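Long-range contacts in Dye type peroxidase A (Streptomyces lividans 1326, PDB 6GZW), which binds haem and, as a dye-decolourising peroxidase, probably uses hydrogen peroxide to oxidise dyes and other substrates: residues I22-Q27 / V300-S305; L229-E234 / G314-G319; N283-I288 / R342-S347. One frame throughout, in Å; residues are numbered along the deposited sequence. Where two conformers were deposited one is given.

Contact 1. Residues I22-Q27 / V300-S305; sequences ITTPMQ and VRRPFS. With HEM (protoporphyrin IX containing Fe), chain C.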
loop_
_atom_site.group_PDB
_atom_site.type_symbol
_atom_site.label_atom_id
_atom_site.label_comp_id
_atom_site.label_asym_id
_atom_site.label_seq_id
_atom_site.Cartn_x
_atom_site.Cartn_y
_atom_site.Cartn_z
ATOM N N ILE A 22 -20.071 1.823 -0.785
ATOM C CA ILE A 22 -20.873 0.635 -0.624
ATOM C C ILE A 22 -21.038 -0.014 -1.984
ATOM O O ILE A 22 -20.642 -1.181 -2.171
ATOM C CB ILE A 22 -22.227 0.943 0.049
ATOM C CG1 ILE A 22 -22.003 1.646 1.392
ATOM C CG2 ILE A 22 -23.025 -0.341 0.287
ATOM C CD1 ILE A 22 -23.271 2.126 2.069
ATOM N N THR A 23 -21.636 0.714 -2.925
ATOM C CA THR A 23 -21.804 0.250 -4.320
ATOM C C THR A 23 -20.739 0.771 -5.258
ATOM O O THR A 23 -20.639 0.324 -6.384
ATOM C CB THR A 23 -23.181 0.689 -4.905
ATOM O OG1 THR A 23 -23.334 2.114 -4.845
ATOM C CG2 THR A 23 -24.281 0.011 -4.164
ATOM N N THR A 24 -19.940 1.739 -4.783
ATOM C CA THR A 24 -18.814 2.255 -5.514
ATOM C C THR A 24 -17.896 1.122 -5.983
ATOM O O THR A 24 -17.685 0.178 -5.225
ATOM C CB THR A 24 -17.973 3.143 -4.585
ATOM O OG1 THR A 24 -18.833 4.055 -3.927
ATOM C CG2 THR A 24 -16.906 3.900 -5.351
ATOM N N PRO A 25 -17.328 1.244 -7.194
ATOM C CA PRO A 25 -16.367 0.254 -7.627
ATOM C C PRO A 25 -15.203 0.144 -6.672
ATOM O O PRO A 25 -14.881 1.091 -5.937
ATOM C CB PRO A 25 -15.881 0.788 -8.959
ATOM C CG PRO A 25 -17.022 1.579 -9.478
ATOM C CD PRO A 25 -17.542 2.253 -8.247
ATOM N N MET A 26 -14.543 -1.003 -6.740
ATOM C CA MET A 26 -13.318 -1.263 -6.016
ATOM C C MET A 26 -12.251 -0.213 -6.275
ATOM O O MET A 26 -12.112 0.275 -7.399
ATOM C CB MET A 26 -12.793 -2.621 -6.444
ATOM C CG MET A 26 -13.732 -3.750 -6.042
ATOM S SD MET A 26 -13.370 -4.478 -4.425
ATOM C CE MET A 26 -13.734 -3.220 -3.290
ATOM N N GLN A 27 -11.506 0.125 -5.225
ATOM C CA GLN A 27 -10.413 1.105 -5.318
ATOM C C GLN A 27 -9.079 0.437 -5.007
ATOM O O GLN A 27 -9.029 -0.527 -4.228
ATOM C CB GLN A 27 -10.668 2.210 -4.301
ATOM C CG GLN A 27 -11.913 3.070 -4.587
ATOM C CD GLN A 27 -12.588 3.502 -3.332
ATOM O OE1 GLN A 27 -12.677 2.729 -2.363
ATOM N NE2 GLN A 27 -13.111 4.739 -3.328
ATOM N N VAL A 300 -23.383 -7.630 0.081
ATOM C CA VAL A 300 -22.395 -7.078 -0.855
ATOM C C VAL A 300 -21.028 -7.227 -0.198
ATOM O O VAL A 300 -20.884 -7.035 1.008
ATOM C CB VAL A 300 -22.713 -5.625 -1.238
ATOM C CG1 VAL A 300 -21.485 -4.864 -1.742
ATOM C CG2 VAL A 300 -23.810 -5.599 -2.305
ATOM N N ARG A 301 -20.071 -7.686 -0.988
ATOM C CA ARG A 301 -18.675 -7.828 -0.562
ATOM C C ARG A 301 -17.841 -6.799 -1.316
ATOM O O ARG A 301 -17.951 -6.677 -2.524
ATOM C CB ARG A 301 -18.183 -9.246 -0.863
ATOM C CG ARG A 301 -18.853 -10.290 0.021
ATOM C CD ARG A 301 -18.509 -11.711 -0.383
ATOM N NE ARG A 301 -19.037 -11.963 -1.722
ATOM C CZ ARG A 301 -18.354 -12.380 -2.786
ATOM N NH1 ARG A 301 -17.039 -12.634 -2.756
ATOM N NH2 ARG A 301 -19.022 -12.571 -3.923
ATOM N N ARG A 302 -17.013 -6.047 -0.594
ATOM C CA ARG A 302 -16.259 -4.966 -1.197
ATOM C C ARG A 302 -14.967 -4.793 -0.381
ATOM O O ARG A 302 -14.826 -3.852 0.401
ATOM C CB ARG A 302 -17.103 -3.682 -1.219
ATOM C CG ARG A 302 -16.551 -2.539 -2.014
ATOM C CD ARG A 302 -17.420 -1.286 -1.964
ATOM N NE ARG A 302 -16.731 -0.220 -2.656
ATOM C CZ ARG A 302 -15.782 0.544 -2.131
ATOM N NH1 ARG A 302 -15.389 0.396 -0.865
ATOM N NH2 ARG A 302 -15.223 1.473 -2.894
ATOM N N PRO A 303 -14.012 -5.725 -0.580
ATOM C CA PRO A 303 -12.826 -5.864 0.270
ATOM C C PRO A 303 -11.626 -5.063 -0.190
ATOM O O PRO A 303 -11.633 -4.495 -1.285
ATOM C CB PRO A 303 -12.502 -7.370 0.114
ATOM C CG PRO A 303 -12.832 -7.629 -1.325
ATOM C CD PRO A 303 -14.118 -6.865 -1.527
ATOM N N PHE A 304 -10.607 -5.098 0.639
ATOM C CA PHE A 304 -9.251 -4.799 0.242
ATOM C C PHE A 304 -8.361 -5.957 0.672
ATOM O O PHE A 304 -8.624 -6.601 1.696
ATOM C CB PHE A 304 -8.752 -3.526 0.928
ATOM C CG PHE A 304 -9.551 -2.293 0.606
ATOM C CD1 PHE A 304 -10.662 -1.971 1.357
ATOM C CD2 PHE A 304 -9.176 -1.445 -0.426
ATOM C CE1 PHE A 304 -11.401 -0.843 1.076
ATOM C CE2 PHE A 304 -9.898 -0.287 -0.694
ATOM C CZ PHE A 304 -11.027 -0.009 0.052
ATOM N N SER A 305 -7.281 -6.191 -0.067
ATOM C CA SER A 305 -6.270 -7.154 0.377
ATOM C C SER A 305 -5.268 -6.412 1.297
ATOM O O SER A 305 -5.233 -5.178 1.306
ATOM C CB SER A 305 -5.565 -7.805 -0.822
ATOM O OG SER A 305 -6.482 -8.616 -1.554
HETATM C CHA HEM C . -17.680 -16.075 -2.870
HETATM C CHB HEM C . -13.063 -16.222 -1.422
HETATM C CHC HEM C . -14.510 -15.124 3.083
HETATM C CHD HEM C . -19.093 -14.979 1.625
HETATM C C1A HEM C . -16.316 -16.212 -2.869
HETATM C C2A HEM C . -15.543 -16.601 -4.003
HETATM C C3A HEM C . -14.254 -16.641 -3.582
HETATM C C4A HEM C . -14.226 -16.286 -2.194
HETATM C CMA HEM C . -13.024 -16.965 -4.397
HETATM C CAA HEM C . -16.049 -16.926 -5.402
HETATM C CBA HEM C . -16.137 -15.774 -6.392
HETATM C CGA HEM C . -17.207 -14.805 -6.014
HETATM O O1A HEM C . -18.419 -14.985 -6.309
HETATM O O2A HEM C . -16.901 -13.772 -5.352
HETATM C C1B HEM C . -13.058 -15.906 -0.051
HETATM C C2B HEM C . -11.878 -15.775 0.737
HETATM C C3B HEM C . -12.246 -15.474 2.011
HETATM C C4B HEM C . -13.739 -15.403 1.981
HETATM C CMB HEM C . -10.477 -15.990 0.250
HETATM C CAB HEM C . -11.412 -15.152 3.188
HETATM C CBB HEM C . -10.189 -14.653 3.121
HETATM C C1C HEM C . -15.884 -15.034 3.106
HETATM C C2C HEM C . -16.655 -14.744 4.262
HETATM C C3C HEM C . -17.975 -14.720 3.844
HETATM C C4C HEM C . -17.980 -14.961 2.423
HETATM C CMC HEM C . -16.170 -14.543 5.664
HETATM C CAC HEM C . -19.219 -14.532 4.629
HETATM C CBC HEM C . -19.398 -14.748 5.941
HETATM C C1D HEM C . -19.013 -15.214 0.246
HETATM C C2D HEM C . -20.235 -15.153 -0.576
HETATM C C3D HEM C . -19.855 -15.460 -1.831
HETATM C C4D HEM C . -18.386 -15.703 -1.748
HETATM C CMD HEM C . -21.641 -14.780 -0.115
HETATM C CAD HEM C . -20.770 -15.536 -3.043
HETATM C CBD HEM C . -21.477 -16.890 -3.154
HETATM C CGD HEM C . -22.419 -16.897 -4.317
HETATM O O1D HEM C . -22.051 -17.348 -5.438
HETATM O O2D HEM C . -23.565 -16.426 -4.167
HETATM N NA HEM C . -15.515 -16.117 -1.741
HETATM N NB HEM C . -14.123 -15.703 0.735
HETATM N NC HEM C . -16.685 -15.220 2.029
HETATM N ND HEM C . -17.951 -15.634 -0.463
HETATM FE FE HEM C . -16.106 -15.698 0.117
HETATM O O HOH W 1 -13.796 2.573 0.146
HETATM O O HOH W 2 -15.893 -13.754 -0.209
#

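Contact 2. Residues L229-E234 / G314-G319; sequences LLDDWE and GVPDAG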
loop_
_atom_site.group_PDB
_atom_site.type_symbol
_atom_site.label_atom_id
_atom_site.label_comp_id
_atom_site.label_asym_id
_atom_site.label_seq_id
_atom_site.Cartn_x
_atom_site.Cartn_y
_atom_site.Cartn_z
ATOM N N LEU A 229 -3.581 -18.163 5.417
ATOM C CA LEU A 229 -2.486 -19.050 5.797
ATOM C C LEU A 229 -1.799 -19.480 4.507
ATOM O O LEU A 229 -1.837 -20.639 4.100
ATOM C CB LEU A 229 -3.009 -20.266 6.604
ATOM C CG LEU A 229 -3.744 -19.891 7.901
ATOM C CD1 LEU A 229 -4.084 -21.135 8.704
ATOM C CD2 LEU A 229 -2.977 -18.922 8.771
ATOM N N LEU A 230 -1.069 -18.526 3.933
ATOM C CA LEU A 230 -0.469 -18.706 2.621
ATOM C C LEU A 230 0.600 -19.803 2.597
ATOM O O LEU A 230 0.772 -20.499 1.583
ATOM C CB LEU A 230 0.122 -17.376 2.134
ATOM C CG LEU A 230 -0.874 -16.246 1.865
ATOM C CD1 LEU A 230 -0.119 -15.009 1.449
ATOM C CD2 LEU A 230 -1.906 -16.624 0.793
ATOM N N ASP A 231 1.304 -19.978 3.726
ATOM C CA ASP A 231 2.341 -21.029 3.818
ATOM C C ASP A 231 1.703 -22.403 3.603
ATOM O O ASP A 231 2.286 -23.251 2.942
ATOM C CB ASP A 231 3.093 -20.988 5.162
ATOM C CG ASP A 231 4.056 -19.814 5.281
ATOM O OD1 ASP A 231 4.373 -19.181 4.257
ATOM O OD2 ASP A 231 4.500 -19.521 6.416
ATOM N N ASP A 232 0.502 -22.626 4.142
ATOM C CA ASP A 232 -0.177 -23.905 3.926
ATOM C C ASP A 232 -0.907 -23.911 2.599
ATOM O O ASP A 232 -0.902 -24.909 1.889
ATOM C CB ASP A 232 -1.194 -24.181 5.041
ATOM C CG ASP A 232 -0.561 -24.245 6.414
ATOM O OD1 ASP A 232 0.558 -24.760 6.572
ATOM O OD2 ASP A 232 -1.191 -23.731 7.342
ATOM N N TRP A 233 -1.576 -22.807 2.268
ATOM C CA TRP A 233 -2.364 -22.729 1.017
ATOM C C TRP A 233 -1.524 -23.017 -0.228
ATOM O O TRP A 233 -1.944 -23.719 -1.146
ATOM C CB TRP A 233 -3.006 -21.335 0.909
ATOM C CG TRP A 233 -3.716 -21.077 -0.363
ATOM C CD1 TRP A 233 -3.316 -20.268 -1.389
ATOM C CD2 TRP A 233 -4.986 -21.621 -0.751
ATOM N NE1 TRP A 233 -4.257 -20.264 -2.393
ATOM C CE2 TRP A 233 -5.290 -21.091 -2.042
ATOM C CE3 TRP A 233 -5.899 -22.480 -0.140
ATOM C CZ2 TRP A 233 -6.453 -21.424 -2.741
ATOM C CZ3 TRP A 233 -7.100 -22.818 -0.872
ATOM C CH2 TRP A 233 -7.346 -22.275 -2.134
ATOM N N GLU A 234 -0.330 -22.444 -0.255
ATOM C CA GLU A 234 0.540 -22.527 -1.439
ATOM C C GLU A 234 1.291 -23.833 -1.529
ATOM O O GLU A 234 2.024 -24.046 -2.481
ATOM C CB GLU A 234 1.464 -21.300 -1.484
ATOM C CG GLU A 234 0.621 -20.046 -1.679
ATOM C CD GLU A 234 1.328 -18.730 -1.472
ATOM O OE1 GLU A 234 2.530 -18.712 -1.163
ATOM O OE2 GLU A 234 0.648 -17.676 -1.623
ATOM N N GLY A 314 9.018 -15.607 9.832
ATOM C CA GLY A 314 8.802 -15.683 8.369
ATOM C C GLY A 314 7.372 -15.856 7.884
ATOM O O GLY A 314 7.157 -16.124 6.708
ATOM N N VAL A 315 6.387 -15.671 8.763
ATOM C CA VAL A 315 4.986 -15.889 8.402
ATOM C C VAL A 315 4.434 -14.559 7.917
ATOM O O VAL A 315 4.560 -13.544 8.624
ATOM C CB VAL A 315 4.148 -16.400 9.599
ATOM C CG1 VAL A 315 2.709 -16.640 9.173
ATOM C CG2 VAL A 315 4.748 -17.697 10.129
ATOM N N PRO A 316 3.802 -14.541 6.738
ATOM C CA PRO A 316 3.301 -13.229 6.279
ATOM C C PRO A 316 2.034 -12.808 6.987
ATOM O O PRO A 316 1.077 -13.585 7.099
ATOM C CB PRO A 316 3.050 -13.451 4.786
ATOM C CG PRO A 316 2.766 -14.913 4.662
ATOM C CD PRO A 316 3.616 -15.583 5.707
ATOM N N ASP A 317 2.010 -11.565 7.446
ATOM C CA ASP A 317 0.779 -10.978 7.986
ATOM C C ASP A 317 -0.009 -10.390 6.828
ATOM O O ASP A 317 -0.029 -9.179 6.603
ATOM C CB ASP A 317 1.086 -9.930 9.054
ATOM C CG ASP A 317 -0.164 -9.466 9.766
ATOM O OD1 ASP A 317 -1.194 -10.152 9.660
ATOM O OD2 ASP A 317 -0.128 -8.435 10.417
ATOM N N ALA A 318 -0.671 -11.289 6.088
ATOM C CA ALA A 318 -1.276 -10.951 4.798
ATOM C C ALA A 318 -2.606 -11.644 4.685
ATOM O O ALA A 318 -2.799 -12.729 5.230
ATOM C CB ALA A 318 -0.388 -11.361 3.660
ATOM N N GLY A 319 -3.519 -11.036 3.943
ATOM C CA GLY A 319 -4.839 -11.615 3.844
ATOM C C GLY A 319 -5.843 -10.696 3.184
ATOM O O GLY A 319 -5.535 -9.984 2.222
HETATM O O HOH W 3 6.485 -17.658 4.556
#

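Contact 3. Residues N283-I288 / R342-S347; sequences NAHARI and RGDALS. With HEM (protoporphyrin IX containing Fe), chain C.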
loop_
_atom_site.group_PDB
_atom_site.type_symbol
_atom_site.label_atom_id
_atom_site.label_comp_id
_atom_site.label_asym_id
_atom_site.label_seq_id
_atom_site.Cartn_x
_atom_site.Cartn_y
_atom_site.Cartn_z
ATOM N N ASN A 283 -18.670 -29.127 0.562
ATOM C CA ASN A 283 -18.171 -28.106 1.494
ATOM C C ASN A 283 -17.408 -27.001 0.767
ATOM O O ASN A 283 -16.664 -26.266 1.424
ATOM C CB ASN A 283 -17.282 -28.734 2.575
ATOM C CG ASN A 283 -16.036 -29.431 2.006
ATOM O OD1 ASN A 283 -15.910 -29.635 0.798
ATOM N ND2 ASN A 283 -15.094 -29.774 2.891
ATOM N N ALA A 284 -17.582 -26.867 -0.554
ATOM C CA ALA A 284 -16.888 -25.811 -1.313
ATOM C C ALA A 284 -17.420 -24.448 -0.899
ATOM O O ALA A 284 -18.615 -24.239 -0.820
ATOM C CB ALA A 284 -17.073 -25.996 -2.802
ATOM N N HIS A 285 -16.521 -23.490 -0.701
ATOM C CA HIS A 285 -16.897 -22.131 -0.267
ATOM C C HIS A 285 -17.956 -21.464 -1.150
ATOM O O HIS A 285 -18.932 -20.892 -0.649
ATOM C CB HIS A 285 -15.623 -21.294 -0.246
ATOM C CG HIS A 285 -15.827 -19.909 0.256
ATOM N ND1 HIS A 285 -15.926 -19.613 1.597
ATOM C CD2 HIS A 285 -15.962 -18.748 -0.414
ATOM C CE1 HIS A 285 -16.099 -18.305 1.733
ATOM N NE2 HIS A 285 -16.127 -17.762 0.523
ATOM N N ALA A 286 -17.755 -21.533 -2.453
ATOM C CA ALA A 286 -18.685 -20.909 -3.407
ATOM C C ALA A 286 -19.981 -21.700 -3.629
ATOM O O ALA A 286 -20.888 -21.218 -4.349
ATOM C CB ALA A 286 -17.993 -20.582 -4.734
ATOM N N ARG A 287 -20.093 -22.880 -3.018
ATOM C CA ARG A 287 -21.402 -23.526 -2.864
ATOM C C ARG A 287 -22.104 -23.032 -1.602
ATOM O O ARG A 287 -23.200 -22.481 -1.649
ATOM C CB ARG A 287 -21.258 -25.054 -2.786
ATOM C CG ARG A 287 -22.565 -25.787 -2.488
ATOM C CD ARG A 287 -22.299 -27.240 -2.104
ATOM N NE ARG A 287 -21.976 -28.042 -3.270
ATOM C CZ ARG A 287 -22.860 -28.657 -4.050
ATOM N NH1 ARG A 287 -24.163 -28.554 -3.845
ATOM N NH2 ARG A 287 -22.433 -29.347 -5.107
ATOM N N ILE A 288 -21.447 -23.223 -0.466
ATOM C CA ILE A 288 -22.116 -23.054 0.820
ATOM C C ILE A 288 -22.404 -21.595 1.240
ATOM O O ILE A 288 -23.210 -21.361 2.138
ATOM C CB ILE A 288 -21.433 -23.860 1.933
ATOM C CG1 ILE A 288 -20.075 -23.272 2.303
ATOM C CG2 ILE A 288 -21.336 -25.349 1.529
ATOM C CD1 ILE A 288 -19.419 -23.991 3.460
ATOM N N ARG A 342 -17.106 -24.089 10.854
ATOM C CA ARG A 342 -16.521 -25.436 10.703
ATOM C C ARG A 342 -16.835 -26.119 9.362
ATOM O O ARG A 342 -16.092 -27.028 8.940
ATOM C CB ARG A 342 -17.030 -26.350 11.843
ATOM C CG ARG A 342 -16.594 -25.927 13.246
ATOM C CD ARG A 342 -16.787 -27.045 14.271
ATOM N NE ARG A 342 -18.176 -27.229 14.703
ATOM C CZ ARG A 342 -18.718 -26.795 15.855
ATOM N NH1 ARG A 342 -18.022 -26.110 16.774
ATOM N NH2 ARG A 342 -20.014 -27.060 16.098
ATOM N N GLY A 343 -17.945 -25.743 8.725
ATOM C CA GLY A 343 -18.378 -26.389 7.494
ATOM C C GLY A 343 -17.610 -26.094 6.213
ATOM O O GLY A 343 -17.662 -26.881 5.278
ATOM N N ASP A 344 -16.888 -24.979 6.152
ATOM C CA ASP A 344 -16.293 -24.513 4.901
ATOM C C ASP A 344 -14.915 -25.145 4.710
ATOM O O ASP A 344 -14.082 -25.106 5.609
ATOM C CB ASP A 344 -16.161 -22.988 4.993
ATOM C CG ASP A 344 -15.737 -22.338 3.703
ATOM O OD1 ASP A 344 -15.472 -23.018 2.682
ATOM O OD2 ASP A 344 -15.683 -21.084 3.710
ATOM N N ALA A 345 -14.666 -25.733 3.541
ATOM C CA ALA A 345 -13.315 -26.199 3.205
ATOM C C ALA A 345 -12.278 -25.086 3.360
ATOM O O ALA A 345 -11.136 -25.364 3.738
ATOM C CB ALA A 345 -13.272 -26.759 1.802
ATOM N N LEU A 346 -12.678 -23.839 3.107
ATOM C CA LEU A 346 -11.716 -22.712 3.174
ATOM C C LEU A 346 -11.245 -22.411 4.593
ATOM O O LEU A 346 -10.172 -21.836 4.767
ATOM C CB LEU A 346 -12.343 -21.465 2.573
ATOM C CG LEU A 346 -11.515 -20.176 2.544
ATOM C CD1 LEU A 346 -10.301 -20.385 1.677
ATOM C CD2 LEU A 346 -12.350 -18.979 2.103
ATOM N N SER A 347 -12.026 -22.753 5.607
ATOM C CA SER A 347 -11.750 -22.338 6.989
ATOM C C SER A 347 -10.381 -22.766 7.502
ATOM O O SER A 347 -9.773 -22.072 8.276
ATOM C CB SER A 347 -12.887 -22.822 7.926
ATOM O OG SER A 347 -14.062 -22.067 7.657
HETATM C CHA HEM C . -17.680 -16.075 -2.870
HETATM C CHB HEM C . -13.063 -16.222 -1.422
HETATM C CHC HEM C . -14.510 -15.124 3.083
HETATM C CHD HEM C . -19.093 -14.979 1.625
HETATM C C1A HEM C . -16.316 -16.212 -2.869
HETATM C C2A HEM C . -15.543 -16.601 -4.003
HETATM C C3A HEM C . -14.254 -16.641 -3.582
HETATM C C4A HEM C . -14.226 -16.286 -2.194
HETATM C CMA HEM C . -13.024 -16.965 -4.397
HETATM C CAA HEM C . -16.049 -16.926 -5.402
HETATM C CBA HEM C . -16.137 -15.774 -6.392
HETATM C CGA HEM C . -17.207 -14.805 -6.014
HETATM O O1A HEM C . -18.419 -14.985 -6.309
HETATM O O2A HEM C . -16.901 -13.772 -5.352
HETATM C C1B HEM C . -13.058 -15.906 -0.051
HETATM C C2B HEM C . -11.878 -15.775 0.737
HETATM C C3B HEM C . -12.246 -15.474 2.011
HETATM C C4B HEM C . -13.739 -15.403 1.981
HETATM C CMB HEM C . -10.477 -15.990 0.250
HETATM C CAB HEM C . -11.412 -15.152 3.188
HETATM C CBB HEM C . -10.189 -14.653 3.121
HETATM C C1C HEM C . -15.884 -15.034 3.106
HETATM C C2C HEM C . -16.655 -14.744 4.262
HETATM C C3C HEM C . -17.975 -14.720 3.844
HETATM C C4C HEM C . -17.980 -14.961 2.423
HETATM C CMC HEM C . -16.170 -14.543 5.664
HETATM C CAC HEM C . -19.219 -14.532 4.629
HETATM C CBC HEM C . -19.398 -14.748 5.941
HETATM C C1D HEM C . -19.013 -15.214 0.246
HETATM C C2D HEM C . -20.235 -15.153 -0.576
HETATM C C3D HEM C . -19.855 -15.460 -1.831
HETATM C C4D HEM C . -18.386 -15.703 -1.748
HETATM C CMD HEM C . -21.641 -14.780 -0.115
HETATM C CAD HEM C . -20.770 -15.536 -3.043
HETATM C CBD HEM C . -21.477 -16.890 -3.154
HETATM C CGD HEM C . -22.419 -16.897 -4.317
HETATM O O1D HEM C . -22.051 -17.348 -5.438
HETATM O O2D HEM C . -23.565 -16.426 -4.167
HETATM N NA HEM C . -15.515 -16.117 -1.741
HETATM N NB HEM C . -14.123 -15.703 0.735
HETATM N NC HEM C . -16.685 -15.220 2.029
HETATM N ND HEM C . -17.951 -15.634 -0.463
HETATM FE FE HEM C . -16.106 -15.698 0.117
HETATM O O HOH W 2 -15.893 -13.754 -0.209
#

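Contact 1. Residues I22-Q27 / V300-S305
Arg302 NH2 is gripped by two carbonyl groups of the loop 22-27: it donates to Gln27 OE1 at 2.9 Å and to Pro25 O at 3.1 Å. Both bonds reach their oxygens from above the carbonyl plane, and the Gln27 amide stands 75° from the guanidinium plane. A straighter bond runs from Arg302 NE to Thr24 O, 2.8 Å long with an N-H...O angle of 172°, and that oxygen lies in the guanidinium plane. The arginine reaches this far because CG is anti to its backbone N (chi1 -170°) and the chain stays extended to NE. Water 1 accepts from Arg302 NH1 and donates to Gln27 OE1, which leaves the guanidinium held at all three nitrogens and should restrict its rotation. Gln27 NE2, in turn, is bonded to Ser81 O and Thr83 OG1, so the amide is fixed from its other end.

The segment 300-305 belongs to strand 300-310, which pairs with strand 316-326 and, at Ser305, reaches strand 153-162 by a backbone bond to Phe162. The contact joins the N-terminal to the C-terminal half of this ferredoxin-like, dimeric alpha-beta barrel fold. At the break in the strand the consecutive arginines part: Arg302 turns to the loop, Arg301 to the haem. Arg301 NH1 and NH2 each donate to the propionate oxygen O2A at 2.8 Å, and NH1 also donates to water 2, an axial ligand of the iron. Haem C4D lies over the centre of the Arg301 guanidinium, and Asp183 forms a salt bridge with NH1. Beside the loop, Phe304 CE2 comes within 3.6 Å of Gln27 O.

Contact 2. Residues L229-E234 / G314-G319
Leu230 and Asp231, consecutive residues on the first turn of helix 230-233, meet the start of strand 316-326 in contrasting ways. On the closed side, Leu230 CD1 touches two residues of the strand at once, lying 4.3 Å from Pro316 CG and 4.3 Å from Ala318 CB. These are apolar contacts at the long end of the range, between buried side chains, and one methyl branch makes them both. Asp317, between Pro316 and Ala318, does not reach the helix and forms a salt bridge with Arg225.

In the antiparallel sheet, strand 219-228, which runs directly into this helix, is the neighbour of strand 316-326. The contact therefore closes a corner of the C-terminal ferredoxin-like half, where the chain leaves one strand just as the adjacent one begins.

The looser side is polar and hydrated. With CG anti to the carbonyl carbon (chi1 -73°), the Asp231 carboxylate is brought over the Val315-Pro316 step; OD1 is 4.0 Å from Pro316 CD, and OD2 is 4.1 Å from Val315 CG2. Water 3 bridges the gap, donating to Asp231 OD1 at 2.6 Å and to Gly314 O at 2.7 Å. The same OD1 forms a salt bridge with Arg143 of the second subunit, whose side chain also packs on Leu230 and Pro316 and so places this end of the helix at the subunit interface.

Contact 3. Residues N283-I288 / R342-S347
His285 ND1 donates to Asp344 OD2 at 2.6 Å, the His-carboxylate hydrogen bond on the proximal side of the haem that is familiar from haem peroxidases. The bond is nearly straight at 168°; the oxygen is met on its syn side and lies in the plane of the ring. His285 NE2 binds the haem iron at 2.1 Å, with water 2 as the other axial ligand. Ring and carboxylate planes lie 18° apart, and with NE2 on the iron the ND1 bond fixes the rotation of the imidazole.

The other carboxylate oxygen, Asp344 OD1, accepts from Leu346 N in an Asx turn, so the aspartate is itself positioned by its own loop. Backbone adds a second link, Ala345 N to Asn283 O at 3.0 Å.

Farther out, Ile288 CD1 rests 3.5 Å from Asp344 CA, and the Asn283 side chain lies against Ala345 CB. Against the ring itself, Leu346 CD2 sits over one face of His285 in a CH-pi contact, 3.9 Å from the ring centroid, and the same methyl carbon is 3.5 Å from haem C3B.

How the contacts relate
Contacts 1 and 3 approach the same haem from opposite faces, whereas contact 2 makes no link to the cofactor. All three are partly buried, and contact 2 is the one reached by the second subunit. Contact 1 is the most central, its centre about 6 Å from the centre of the chain, against 20-21 Å for the centres of the other two. Contacts 1 and 2 share the sheet, since strands 300-310 and 316-326 are neighbours, and they touch where Ser305 packs on Gly319. Contact 3 joins the short helix 285-288 to the end of helix 333-343 and the residues after it. Chemistry follows place: charged arginine to neutral oxygens, methyl packing edged by water, and histidine to carboxylate.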